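Local coordinates for protein diacylglycerol kinase (PDB 3S40) that probably phosphorylates diacylglycerol to phosphatidic acid in an ATP-dependent reaction, at residues K126-A131 / V217-G222; L13-K18 / I68-D73; I185-Q190 / V257-I262; V197-G202 / I226-S231; T91-P96 / T294-P299. All blocks are in the same frame, centred on the assembly; numbering follows the deposited sequence.

Interaction 1 (K126-A131 / V217-G222); sequences KPVDVA and VKCDDG
Strand residues V128 and D129 meet the loop C219-G222 at a steep angle, the two touching parts running 70° apart, with the CA atoms of V128 and D220 5.0 Å from each other. The loop leads into strand 224-230 in one sheet of the beta sandwich, while 126-131 lies on strand 125-133 in the other. D129 holds the loop with its backbone and its side chain: its N donates to C219 O at 2.9 Å, and its OD2 accepts from G222 N at 2.8 Å on the syn side. Its other carboxylate oxygen, OD1, takes the N-H of G291 in neighbouring strand 284-296, so this buried acid ties loop and sheet together. V128 CG1 lies 4.2 Å from C219 SG, and F103 of helix 102-106 packs on both residues. The extended chain of K126 crosses D220 at about a right angle. K126 NZ makes a salt bridge of 2.9 Å with D220 OD2, coming from above the carboxylate plane, 60° out of it; the lysine also has a cation-pi contact with Y297. A water donates to P127 O at 2.8 Å and to that same D220 OD2 at 2.9 Å.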
# COMPACT_ATOMS: atom_id res chain seq x y z
N LYS A 126 3.40 13.94 3.83
CA LYS A 126 4.63 13.32 4.28
C LYS A 126 5.20 12.41 3.21
O LYS A 126 4.47 11.95 2.31
CB LYS A 126 4.44 12.56 5.59
CG LYS A 126 3.67 11.26 5.45
CD LYS A 126 3.67 10.54 6.80
CE LYS A 126 3.15 9.13 6.68
NZ LYS A 126 3.66 8.30 7.82
N PRO A 127 6.51 12.16 3.28
CA PRO A 127 7.16 11.25 2.33
C PRO A 127 6.84 9.83 2.70
O PRO A 127 6.75 9.50 3.88
CB PRO A 127 8.66 11.55 2.49
CG PRO A 127 8.79 12.23 3.79
CD PRO A 127 7.48 12.90 4.12
N VAL A 128 6.68 9.00 1.68
CA VAL A 128 6.31 7.61 1.87
C VAL A 128 7.23 6.79 0.98
O VAL A 128 7.54 7.21 -0.13
CB VAL A 128 4.83 7.39 1.49
CG1 VAL A 128 4.49 5.92 1.43
CG2 VAL A 128 3.93 8.14 2.48
N ASP A 129 7.70 5.66 1.49
CA ASP A 129 8.61 4.81 0.73
C ASP A 129 7.82 3.91 -0.24
O ASP A 129 6.69 3.52 0.06
CB ASP A 129 9.47 3.93 1.65
CG ASP A 129 10.18 4.72 2.77
OD1 ASP A 129 10.41 5.95 2.60
OD2 ASP A 129 10.50 4.11 3.82
N VAL A 130 8.43 3.58 -1.37
CA VAL A 130 7.81 2.70 -2.35
C VAL A 130 8.76 1.56 -2.66
O VAL A 130 9.93 1.78 -2.98
CB VAL A 130 7.51 3.46 -3.66
CG1 VAL A 130 7.07 2.50 -4.76
CG2 VAL A 130 6.48 4.58 -3.41
N ALA A 131 8.24 0.34 -2.60
CA ALA A 131 9.07 -0.84 -2.82
C ALA A 131 9.19 -1.19 -4.30
O ALA A 131 8.32 -0.84 -5.10
CB ALA A 131 8.52 -2.03 -2.02
N VAL A 217 5.98 -2.79 11.27
CA VAL A 217 6.20 -2.40 9.88
C VAL A 217 5.77 -0.92 9.75
O VAL A 217 4.81 -0.51 10.38
CB VAL A 217 5.41 -3.30 8.90
CG1 VAL A 217 3.95 -3.40 9.34
CG2 VAL A 217 5.55 -2.80 7.47
N LYS A 218 6.50 -0.13 8.97
CA LYS A 218 6.21 1.30 8.79
C LYS A 218 6.40 1.65 7.32
O LYS A 218 7.34 1.15 6.69
CB LYS A 218 7.18 2.17 9.58
CG LYS A 218 7.13 2.02 11.09
CD LYS A 218 5.92 2.71 11.69
CE LYS A 218 5.95 2.57 13.20
NZ LYS A 218 4.75 3.12 13.89
N CYS A 219 5.53 2.52 6.78
CA CYS A 219 5.64 2.84 5.36
C CYS A 219 6.77 3.84 5.05
O CYS A 219 7.10 4.07 3.89
CB CYS A 219 4.31 3.39 4.82
SG CYS A 219 3.87 5.02 5.50
N ASP A 220 7.34 4.45 6.09
CA ASP A 220 8.31 5.54 5.91
C ASP A 220 9.59 5.43 6.77
O ASP A 220 10.26 6.44 7.01
CB ASP A 220 7.64 6.88 6.20
CG ASP A 220 7.09 6.95 7.62
OD1 ASP A 220 7.19 5.93 8.34
OD2 ASP A 220 6.55 8.01 8.02
N ASP A 221 9.93 4.23 7.23
CA ASP A 221 11.15 4.09 8.03
C ASP A 221 12.41 3.71 7.24
O ASP A 221 13.46 3.44 7.81
CB ASP A 221 10.94 3.15 9.22
CG ASP A 221 10.79 1.69 8.81
OD1 ASP A 221 10.63 0.85 9.73
OD2 ASP A 221 10.81 1.38 7.59
N GLY A 222 12.31 3.71 5.91
CA GLY A 222 13.46 3.47 5.06
C GLY A 222 13.89 2.02 4.93
O GLY A 222 14.94 1.72 4.35
O HOH W 1 7.47 10.26 6.48

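Interaction 2 (L13-K18 / I68-D73); sequences LIVNPK and IVFGGD
The parallel sheet of the diacylglycerol kinase catalytic domain pairs L13, I14 and V15 with I68, V69 and F70 in two neighbouring strands, inclined by only 16°. The ladder is regular: I14 N donates to I68 O at 2.8 Å, F70 N to I14 O at 2.8 Å, and N16 N to F70 O at 3.2 Å, all three close to straight. L13, V15, I68 and F70 put their side chains on one face. There L13 CD1 presses on I68 CG2 at 3.5 Å, tighter than usual van der Waals contact; the leucine's CG sits opposite its backbone N (chi1 170°), and its end leans toward the neighbouring strand. V15 CG1 comes up to the edge of the F70 ring, 4.1 Å from CD2, and helix 24-38 packs on this face through I31 and L35. N16 OD1 accepts from K18 N at 3.0 Å in an Asx turn, while its ND2 reaches T75 OG1 of the next helix. G72 takes that helix's N-cap position. A strand that runs through a GGDG sequence into the N-terminus of a helix, at the C-terminal edge of a parallel alpha/beta sheet, is characteristic of the diacylglycerol kinase catalytic domain.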
# COMPACT_ATOMS: atom_id res chain seq x y z
N LEU A 13 -8.89 15.14 -9.32
CA LEU A 13 -9.62 14.10 -8.59
C LEU A 13 -10.05 13.00 -9.56
O LEU A 13 -10.81 13.24 -10.51
CB LEU A 13 -10.86 14.70 -7.88
CG LEU A 13 -11.86 13.69 -7.27
CD1 LEU A 13 -11.21 12.95 -6.09
CD2 LEU A 13 -13.17 14.34 -6.80
N ILE A 14 -9.57 11.79 -9.32
CA ILE A 14 -9.98 10.63 -10.11
C ILE A 14 -11.06 9.90 -9.36
O ILE A 14 -10.88 9.55 -8.19
CB ILE A 14 -8.81 9.66 -10.39
CG1 ILE A 14 -7.73 10.37 -11.20
CG2 ILE A 14 -9.30 8.37 -11.13
CD1 ILE A 14 -6.36 9.68 -11.22
N VAL A 15 -12.19 9.69 -10.02
CA VAL A 15 -13.34 9.04 -9.39
C VAL A 15 -13.67 7.71 -10.06
O VAL A 15 -13.93 7.66 -11.26
CB VAL A 15 -14.60 9.91 -9.50
CG1 VAL A 15 -15.84 9.12 -9.08
CG2 VAL A 15 -14.44 11.18 -8.66
N ASN A 16 -13.65 6.64 -9.27
CA ASN A 16 -14.21 5.36 -9.69
C ASN A 16 -15.70 5.36 -9.35
O ASN A 16 -16.07 5.31 -8.18
CB ASN A 16 -13.49 4.20 -8.98
CG ASN A 16 -14.06 2.84 -9.35
OD1 ASN A 16 -15.00 2.74 -10.13
ND2 ASN A 16 -13.48 1.79 -8.78
N PRO A 17 -16.56 5.43 -10.39
CA PRO A 17 -18.00 5.61 -10.18
C PRO A 17 -18.60 4.43 -9.43
O PRO A 17 -19.64 4.57 -8.79
CB PRO A 17 -18.56 5.67 -11.61
CG PRO A 17 -17.38 5.96 -12.49
CD PRO A 17 -16.21 5.31 -11.81
N LYS A 18 -17.93 3.29 -9.50
CA LYS A 18 -18.38 2.12 -8.76
C LYS A 18 -18.01 2.18 -7.28
O LYS A 18 -18.56 1.43 -6.46
CB LYS A 18 -17.82 0.83 -9.37
CG LYS A 18 -18.67 0.24 -10.47
CD LYS A 18 -18.19 0.66 -11.85
CE LYS A 18 -19.07 0.03 -12.93
NZ LYS A 18 -18.54 0.24 -14.30
N ILE A 68 -5.83 13.19 -6.42
CA ILE A 68 -6.67 12.55 -5.41
C ILE A 68 -7.34 11.36 -6.05
O ILE A 68 -7.85 11.46 -7.17
CB ILE A 68 -7.75 13.51 -4.90
CG1 ILE A 68 -7.10 14.82 -4.44
CG2 ILE A 68 -8.60 12.84 -3.79
CD1 ILE A 68 -8.11 15.88 -4.04
N VAL A 69 -7.33 10.22 -5.39
CA VAL A 69 -8.05 9.05 -5.93
C VAL A 69 -9.19 8.63 -5.01
O VAL A 69 -8.98 8.35 -3.84
CB VAL A 69 -7.08 7.88 -6.20
CG1 VAL A 69 -6.23 7.59 -4.98
CG2 VAL A 69 -7.84 6.65 -6.68
N PHE A 70 -10.42 8.64 -5.54
CA PHE A 70 -11.56 8.07 -4.83
C PHE A 70 -11.80 6.66 -5.32
O PHE A 70 -12.25 6.46 -6.44
CB PHE A 70 -12.83 8.90 -5.04
CG PHE A 70 -14.06 8.28 -4.41
CD1 PHE A 70 -14.02 7.77 -3.12
CD2 PHE A 70 -15.27 8.22 -5.11
CE1 PHE A 70 -15.16 7.20 -2.53
CE2 PHE A 70 -16.41 7.66 -4.52
CZ PHE A 70 -16.36 7.15 -3.24
N GLY A 71 -11.49 5.67 -4.49
CA GLY A 71 -11.70 4.29 -4.88
C GLY A 71 -11.05 3.28 -3.96
O GLY A 71 -10.36 3.64 -3.00
N GLY A 72 -11.25 2.00 -4.27
CA GLY A 72 -10.66 0.93 -3.48
C GLY A 72 -9.18 0.67 -3.74
O GLY A 72 -8.49 1.44 -4.42
N ASP A 73 -8.70 -0.43 -3.18
CA ASP A 73 -7.29 -0.81 -3.27
C ASP A 73 -6.84 -1.02 -4.71
O ASP A 73 -5.72 -0.69 -5.06
CB ASP A 73 -7.02 -2.05 -2.41
CG ASP A 73 -7.43 -1.86 -0.95
OD1 ASP A 73 -8.66 -1.89 -0.66
OD2 ASP A 73 -6.54 -1.68 -0.10

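Interaction 3 (I185-Q190 / V257-I262)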
# COMPACT_ATOMS: atom_id res chain seq x y z
N ILE A 185 17.00 -16.62 1.93
CA ILE A 185 16.85 -15.17 1.89
C ILE A 185 18.17 -14.49 2.21
O ILE A 185 18.75 -14.74 3.25
CB ILE A 185 15.77 -14.66 2.88
CG1 ILE A 185 14.42 -15.33 2.61
CG2 ILE A 185 15.63 -13.14 2.79
CD1 ILE A 185 13.32 -14.99 3.62
N THR A 186 18.63 -13.65 1.29
CA THR A 186 19.78 -12.78 1.55
C THR A 186 19.28 -11.36 1.75
O THR A 186 18.48 -10.85 0.97
CB THR A 186 20.77 -12.77 0.37
OG1 THR A 186 20.15 -12.16 -0.78
CG2 THR A 186 21.21 -14.18 0.01
N TYR A 187 19.75 -10.71 2.81
CA TYR A 187 19.26 -9.38 3.10
C TYR A 187 20.37 -8.54 3.69
O TYR A 187 20.82 -8.78 4.81
CB TYR A 187 18.07 -9.45 4.06
CG TYR A 187 18.40 -10.15 5.34
CD1 TYR A 187 18.73 -9.43 6.49
CD2 TYR A 187 18.40 -11.54 5.42
CE1 TYR A 187 19.05 -10.08 7.67
CE2 TYR A 187 18.71 -12.19 6.60
CZ TYR A 187 19.03 -11.46 7.72
OH TYR A 187 19.34 -12.11 8.90
N ASP A 188 20.82 -7.56 2.92
CA ASP A 188 21.95 -6.73 3.32
C ASP A 188 23.14 -7.59 3.77
O ASP A 188 23.68 -7.42 4.87
CB ASP A 188 21.54 -5.74 4.42
CG ASP A 188 20.28 -4.94 4.06
OD1 ASP A 188 19.99 -4.78 2.86
OD2 ASP A 188 19.59 -4.48 4.98
N GLY A 189 23.52 -8.54 2.93
CA GLY A 189 24.74 -9.30 3.16
C GLY A 189 24.60 -10.55 4.00
O GLY A 189 25.45 -11.43 3.94
N GLN A 190 23.54 -10.64 4.80
CA GLN A 190 23.31 -11.83 5.61
C GLN A 190 22.37 -12.77 4.89
O GLN A 190 21.83 -12.43 3.83
CB GLN A 190 22.74 -11.45 6.97
CG GLN A 190 23.42 -10.24 7.57
CD GLN A 190 23.53 -10.34 9.07
OE1 GLN A 190 22.97 -9.52 9.80
NE2 GLN A 190 24.25 -11.36 9.54
N VAL A 257 12.87 -9.72 10.22
CA VAL A 257 13.99 -8.79 10.23
C VAL A 257 13.66 -7.61 9.33
O VAL A 257 12.79 -7.71 8.45
CB VAL A 257 15.29 -9.46 9.74
CG1 VAL A 257 15.24 -9.72 8.24
CG2 VAL A 257 16.48 -8.58 10.07
N LYS A 258 14.35 -6.50 9.54
CA LYS A 258 14.21 -5.35 8.66
C LYS A 258 15.44 -5.22 7.78
O LYS A 258 16.55 -5.35 8.26
CB LYS A 258 14.00 -4.07 9.47
CG LYS A 258 12.54 -3.88 9.90
CD LYS A 258 12.43 -2.92 11.08
CE LYS A 258 10.99 -2.60 11.40
NZ LYS A 258 10.38 -1.76 10.32
N ALA A 259 15.24 -4.98 6.49
CA ALA A 259 16.38 -4.85 5.59
C ALA A 259 16.08 -3.93 4.42
O ALA A 259 14.93 -3.70 4.08
CB ALA A 259 16.83 -6.22 5.10
N LYS A 260 17.13 -3.38 3.80
CA LYS A 260 16.93 -2.48 2.65
C LYS A 260 17.06 -3.19 1.31
O LYS A 260 16.46 -2.78 0.34
CB LYS A 260 17.90 -1.29 2.69
CG LYS A 260 17.60 -0.29 3.79
CD LYS A 260 18.38 0.99 3.55
CE LYS A 260 18.03 2.06 4.58
NZ LYS A 260 18.43 3.42 4.12
N SER A 261 17.88 -4.24 1.27
CA SER A 261 18.14 -4.94 0.02
C SER A 261 17.98 -6.44 0.23
O SER A 261 18.71 -7.06 1.02
CB SER A 261 19.53 -4.62 -0.52
OG SER A 261 19.71 -5.18 -1.81
N ILE A 262 17.03 -7.02 -0.49
CA ILE A 262 16.58 -8.36 -0.18
C ILE A 262 16.52 -9.24 -1.41
O ILE A 262 16.02 -8.85 -2.46
CB ILE A 262 15.18 -8.31 0.47
CG1 ILE A 262 15.21 -7.34 1.67
CG2 ILE A 262 14.72 -9.71 0.89
CD1 ILE A 262 13.87 -7.14 2.35
O HOH W 2 20.29 -9.06 -0.38
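The Y187 ring lies between V257 on one face and Q190, from its own hairpin, on the opposite face. V257 CG1 makes a CH-pi contact, 4.0 Å from the ring centroid and 18° off the normal, and Q190 CB sits 3.8 Å above the other side. The fold is a beta sandwich in which strand 254-259 belongs to one sheet and strands 181-187 and 261-266 to the other. A type I' turn from Y187 to Q190 joins strand 181-187 to strand 190-196 and brings Q190 back over the ring. The tyrosine's CG is tucked between backbone N and carbonyl carbon (chi1 57°), which turns the ring toward strand 254-259. Its CB packs against A259 CB at 3.6 Å, with I226 close by from strand 224-230. Within the second sheet Y187 faces I262 as an antiparallel non-hydrogen-bonded pair, and I185 CG2 and I262 CG2 lie side by side. At the tip, D188 N donates to S261 O at 2.9 Å, and the D188 carboxylate clasps the corner where the chain passes from one sheet to the other. K260 N donates to D188 OD2 at 2.9 Å and S261 N to D188 OD1 at 2.7 Å, each on a syn lone pair. A water donates to S261 O at 2.9 Å and also hydrogen-bonds T186 OG1.

Interaction 4 (V197-G202 / I226-S231)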
# COMPACT_ATOMS: atom_id res chain seq x y z
N VAL A 197 6.15 -21.81 5.52
CA VAL A 197 4.82 -21.94 4.95
C VAL A 197 4.41 -20.62 4.28
O VAL A 197 3.63 -20.60 3.33
CB VAL A 197 3.77 -22.36 6.01
CG1 VAL A 197 4.06 -21.71 7.36
CG2 VAL A 197 2.37 -22.03 5.54
N LEU A 198 4.97 -19.51 4.77
CA LEU A 198 4.63 -18.18 4.26
C LEU A 198 5.82 -17.22 4.32
O LEU A 198 6.54 -17.16 5.32
CB LEU A 198 3.45 -17.61 5.06
CG LEU A 198 3.09 -16.14 4.79
CD1 LEU A 198 2.27 -16.01 3.52
CD2 LEU A 198 2.34 -15.57 5.97
N VAL A 199 6.04 -16.48 3.24
CA VAL A 199 7.08 -15.46 3.24
C VAL A 199 6.51 -14.12 2.82
O VAL A 199 5.84 -14.02 1.79
CB VAL A 199 8.23 -15.81 2.30
CG1 VAL A 199 9.29 -14.72 2.35
CG2 VAL A 199 8.82 -17.17 2.69
N MSE A 200 6.77 -13.10 3.61
CA MSE A 200 6.30 -11.78 3.24
C MSE A 200 7.23 -10.63 3.50
O MSE A 200 8.04 -10.65 4.43
CB MSE A 200 4.96 -11.51 3.86
CG MSE A 200 3.89 -12.06 2.98
SE MSE A 200 2.24 -11.71 3.77
CE MSE A 200 2.48 -9.76 4.10
N VAL A 201 7.09 -9.63 2.63
CA VAL A 201 7.87 -8.41 2.67
C VAL A 201 6.88 -7.27 2.75
O VAL A 201 6.12 -7.04 1.82
CB VAL A 201 8.73 -8.28 1.41
CG1 VAL A 201 9.68 -7.10 1.54
CG2 VAL A 201 9.50 -9.56 1.19
N GLY A 202 6.88 -6.57 3.88
CA GLY A 202 5.86 -5.56 4.14
C GLY A 202 6.36 -4.14 4.13
O GLY A 202 7.49 -3.84 4.53
N ILE A 226 10.89 -8.18 6.42
CA ILE A 226 10.81 -9.58 6.03
C ILE A 226 10.12 -10.33 7.15
O ILE A 226 10.47 -10.18 8.32
CB ILE A 226 12.20 -10.18 5.83
CG1 ILE A 226 12.98 -9.40 4.77
CG2 ILE A 226 12.09 -11.66 5.48
CD1 ILE A 226 14.40 -9.90 4.56
N PHE A 227 9.15 -11.15 6.79
CA PHE A 227 8.40 -11.91 7.77
C PHE A 227 8.18 -13.32 7.24
O PHE A 227 7.56 -13.52 6.18
CB PHE A 227 7.06 -11.21 8.05
CG PHE A 227 6.27 -11.80 9.19
CD1 PHE A 227 6.52 -11.41 10.49
CD2 PHE A 227 5.29 -12.75 8.96
CE1 PHE A 227 5.80 -11.95 11.55
CE2 PHE A 227 4.56 -13.29 10.00
CZ PHE A 227 4.81 -12.89 11.30
N VAL A 228 8.71 -14.29 7.96
CA VAL A 228 8.61 -15.68 7.55
C VAL A 228 7.89 -16.52 8.59
O VAL A 228 8.26 -16.50 9.76
CB VAL A 228 10.00 -16.28 7.34
CG1 VAL A 228 9.88 -17.74 6.93
CG2 VAL A 228 10.76 -15.48 6.29
N VAL A 229 6.86 -17.24 8.19
CA VAL A 229 6.28 -18.18 9.14
C VAL A 229 6.79 -19.58 8.82
O VAL A 229 6.57 -20.10 7.73
CB VAL A 229 4.77 -18.17 9.14
CG1 VAL A 229 4.24 -19.09 10.24
CG2 VAL A 229 4.26 -16.75 9.34
N LYS A 230 7.49 -20.17 9.78
CA LYS A 230 8.11 -21.47 9.58
C LYS A 230 7.05 -22.56 9.59
O LYS A 230 5.93 -22.35 10.05
CB LYS A 230 9.17 -21.73 10.66
CG LYS A 230 10.14 -20.57 10.82
CD LYS A 230 11.17 -20.82 11.90
CE LYS A 230 12.04 -19.59 12.13
NZ LYS A 230 13.09 -19.78 13.17
N SER A 231 7.41 -23.73 9.07
CA SER A 231 6.51 -24.87 9.02
C SER A 231 5.86 -25.15 10.38
O SER A 231 4.78 -25.75 10.46
CB SER A 231 7.26 -26.11 8.53
OG SER A 231 8.51 -26.24 9.19
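A classic beta bulge interrupts the pairing where V197 and L198 both face V229. V197 N donates to V229 O at 2.8 Å, and L198 N to the same V229 O more weakly, at 3.4 Å. The bulge sits where the chain turns a corner, passing from strand 190-196 in one sheet to strand 198-202 in the other. Beyond it the antiparallel ladder runs normally: V229 N donates to L198 O at 2.9 Å, and M200, a selenomethionine, exchanges bonds with F227, M200 N to F227 O and F227 N to M200 O, both 2.7 Å. The two strand segments run antiparallel, their directions 164° apart. L198 CD2 and V229 CG2 touch at 4.1 Å on the face that also carries M200 and F227, whose ring packs on the loop residues I214 and P215. On the other face V199 and V228 are neighbours, and V228 rests on I185 of the opposing sheet, in the interior of the beta sandwich. V197 CG1 meets V229 CG1 at 3.9 Å. Four good main-chain bonds, one weak one and a run of branched, apolar side chains thus hold this pairing, with V229 O shared by two donors at the corner.

Interaction 5 (T91-P96 / T294-P299); sequences TLAIIP and TMIYNP
The hydroxyls of T91 and T294 are hydrogen-bonded, OG1 to OG1 at 2.8 Å, their side chains crossing at about a right angle. Next to them the backbones are bridged through L92 and M295: L92 N donates to T294 O at 2.9 Å, and I296 N to L92 O at 3.0 Å. The two strands run the same general way, 35° apart, and soon diverge. M295, a selenomethionine, lies alongside L92 and bends at its last torsion (chi3 60°), which brings CE against L92 CD2 at 3.7 Å and I94 CD1 at 3.9 Å. A93 CB meets I296 CG1 at 3.6 Å. Where the strands have separated too far for a direct bond, a water takes over, accepting from I94 N at 2.8 Å and donating to I296 O at 3.1 Å.

The next shell sets these groups in place. V125 of strand 125-133 packs on T91, T294 and I296, and V128 of the same strand packs on M295. Along its other edge strand 91-96 is hydrogen-bonded to strand 66-71 through A93 and I95. I120 of helix 113-120 packs on A93. Strand 91-96 is the outermost strand of the parallel sheet within this chain, so the end of strand 284-296 attaches at that edge and joins the parallel sheet of the kinase domain to the beta sandwich. Two backbone bonds, a hydroxyl pair and a bridging water supply the polar part of the join; apolar packing supplies the rest, M295 on L92 and I94 on one face and I296 on A93 on the other.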
# COMPACT_ATOMS: atom_id res chain seq x y z
N THR A 91 2.11 15.01 -5.42
CA THR A 91 1.50 14.52 -4.20
C THR A 91 0.24 13.73 -4.49
O THR A 91 -0.58 14.09 -5.36
CB THR A 91 1.18 15.68 -3.27
OG1 THR A 91 2.40 16.37 -2.97
CG2 THR A 91 0.54 15.19 -1.93
N LEU A 92 0.09 12.63 -3.76
CA LEU A 92 -1.07 11.74 -3.92
C LEU A 92 -1.92 11.73 -2.64
O LEU A 92 -1.40 11.86 -1.53
CB LEU A 92 -0.58 10.33 -4.29
CG LEU A 92 -1.56 9.23 -4.67
CD1 LEU A 92 -2.32 9.58 -5.95
CD2 LEU A 92 -0.82 7.90 -4.84
N ALA A 93 -3.23 11.58 -2.81
CA ALA A 93 -4.17 11.48 -1.69
C ALA A 93 -5.21 10.43 -2.01
O ALA A 93 -5.48 10.16 -3.18
CB ALA A 93 -4.82 12.82 -1.40
N ILE A 94 -5.76 9.81 -0.98
CA ILE A 94 -6.72 8.72 -1.16
C ILE A 94 -7.99 9.04 -0.42
O ILE A 94 -7.95 9.44 0.73
CB ILE A 94 -6.17 7.38 -0.56
CG1 ILE A 94 -4.85 6.99 -1.24
CG2 ILE A 94 -7.21 6.26 -0.67
CD1 ILE A 94 -4.16 5.82 -0.55
N ILE A 95 -9.13 8.89 -1.08
CA ILE A 95 -10.39 8.85 -0.39
C ILE A 95 -10.84 7.43 -0.52
O ILE A 95 -11.01 6.94 -1.63
CB ILE A 95 -11.42 9.79 -0.98
CG1 ILE A 95 -10.90 11.22 -0.96
CG2 ILE A 95 -12.73 9.69 -0.18
CD1 ILE A 95 -11.72 12.18 -1.80
N PRO A 96 -11.01 6.75 0.62
CA PRO A 96 -11.24 5.30 0.66
C PRO A 96 -12.60 4.94 0.07
O PRO A 96 -13.60 5.39 0.57
CB PRO A 96 -11.18 4.99 2.16
CG PRO A 96 -11.57 6.27 2.83
CD PRO A 96 -11.06 7.38 1.94
N THR A 294 5.15 11.58 -2.08
CA THR A 294 4.59 12.39 -1.02
C THR A 294 3.08 12.14 -1.00
O THR A 294 2.43 12.10 -2.05
CB THR A 294 4.87 13.90 -1.25
OG1 THR A 294 4.24 14.33 -2.46
CG2 THR A 294 6.38 14.15 -1.36
N MSE A 295 2.53 12.01 0.20
CA MSE A 295 1.12 11.71 0.35
C MSE A 295 0.45 12.54 1.43
O MSE A 295 1.06 12.90 2.44
CB MSE A 295 0.95 10.21 0.63
CG MSE A 295 1.66 9.35 -0.39
SE MSE A 295 1.01 7.53 -0.58
CE MSE A 295 -0.84 7.88 -1.12
N ILE A 296 -0.81 12.86 1.20
CA ILE A 296 -1.64 13.48 2.21
C ILE A 296 -1.87 12.47 3.32
O ILE A 296 -2.13 11.30 3.05
CB ILE A 296 -3.01 13.88 1.63
CG1 ILE A 296 -2.86 15.04 0.64
CG2 ILE A 296 -3.98 14.25 2.77
CD1 ILE A 296 -2.47 16.37 1.29
N TYR A 297 -1.81 12.91 4.57
CA TYR A 297 -2.07 11.98 5.65
C TYR A 297 -2.70 12.70 6.84
O TYR A 297 -2.93 13.92 6.78
CB TYR A 297 -0.76 11.28 6.08
CG TYR A 297 0.15 12.17 6.91
CD1 TYR A 297 0.36 11.90 8.25
CD2 TYR A 297 0.77 13.30 6.35
CE1 TYR A 297 1.19 12.70 9.02
CE2 TYR A 297 1.60 14.11 7.11
CZ TYR A 297 1.79 13.80 8.46
OH TYR A 297 2.59 14.58 9.25
N ASN A 298 -2.95 11.95 7.92
CA ASN A 298 -3.64 12.47 9.10
C ASN A 298 -2.71 12.50 10.30
O ASN A 298 -2.48 11.47 10.92
CB ASN A 298 -4.84 11.59 9.43
CG ASN A 298 -5.72 12.20 10.50
OD1 ASN A 298 -5.42 13.28 11.02
ND2 ASN A 298 -6.83 11.52 10.82
N PRO A 299 -2.17 13.68 10.63
CA PRO A 299 -1.22 13.74 11.75
C PRO A 299 -1.93 13.54 13.11
O PRO A 299 -1.28 13.20 14.09
CB PRO A 299 -0.62 15.15 11.65
CG PRO A 299 -1.20 15.77 10.40
CD PRO A 299 -2.46 15.02 10.09
O HOH W 3 -4.71 10.56 1.55

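Interaction 2 (13-18 / 68-73) comes first along the chain, inside the parallel sheet, and closes before any of the others opens; interaction 5 then spans nearly all the rest, with interactions 1, 3 and 4 nested within its loop. Interactions 2 and 5 share that sheet, strands 66-71 and 91-96 being neighbours, with centres 13 Å apart. Interaction 5 also touches interaction 1, again 13 Å between centres, through neighbouring strands 125-133 and 284-296. Interactions 3 and 4, centres 14 Å apart, pack in the beta sandwich, with centres about 35 and 32 Å from that of interaction 2. A salt bridge between D221 and K258 links interaction 1 to interaction 3, so the contacts form a continuous path from the kinase sheet to the far sandwich.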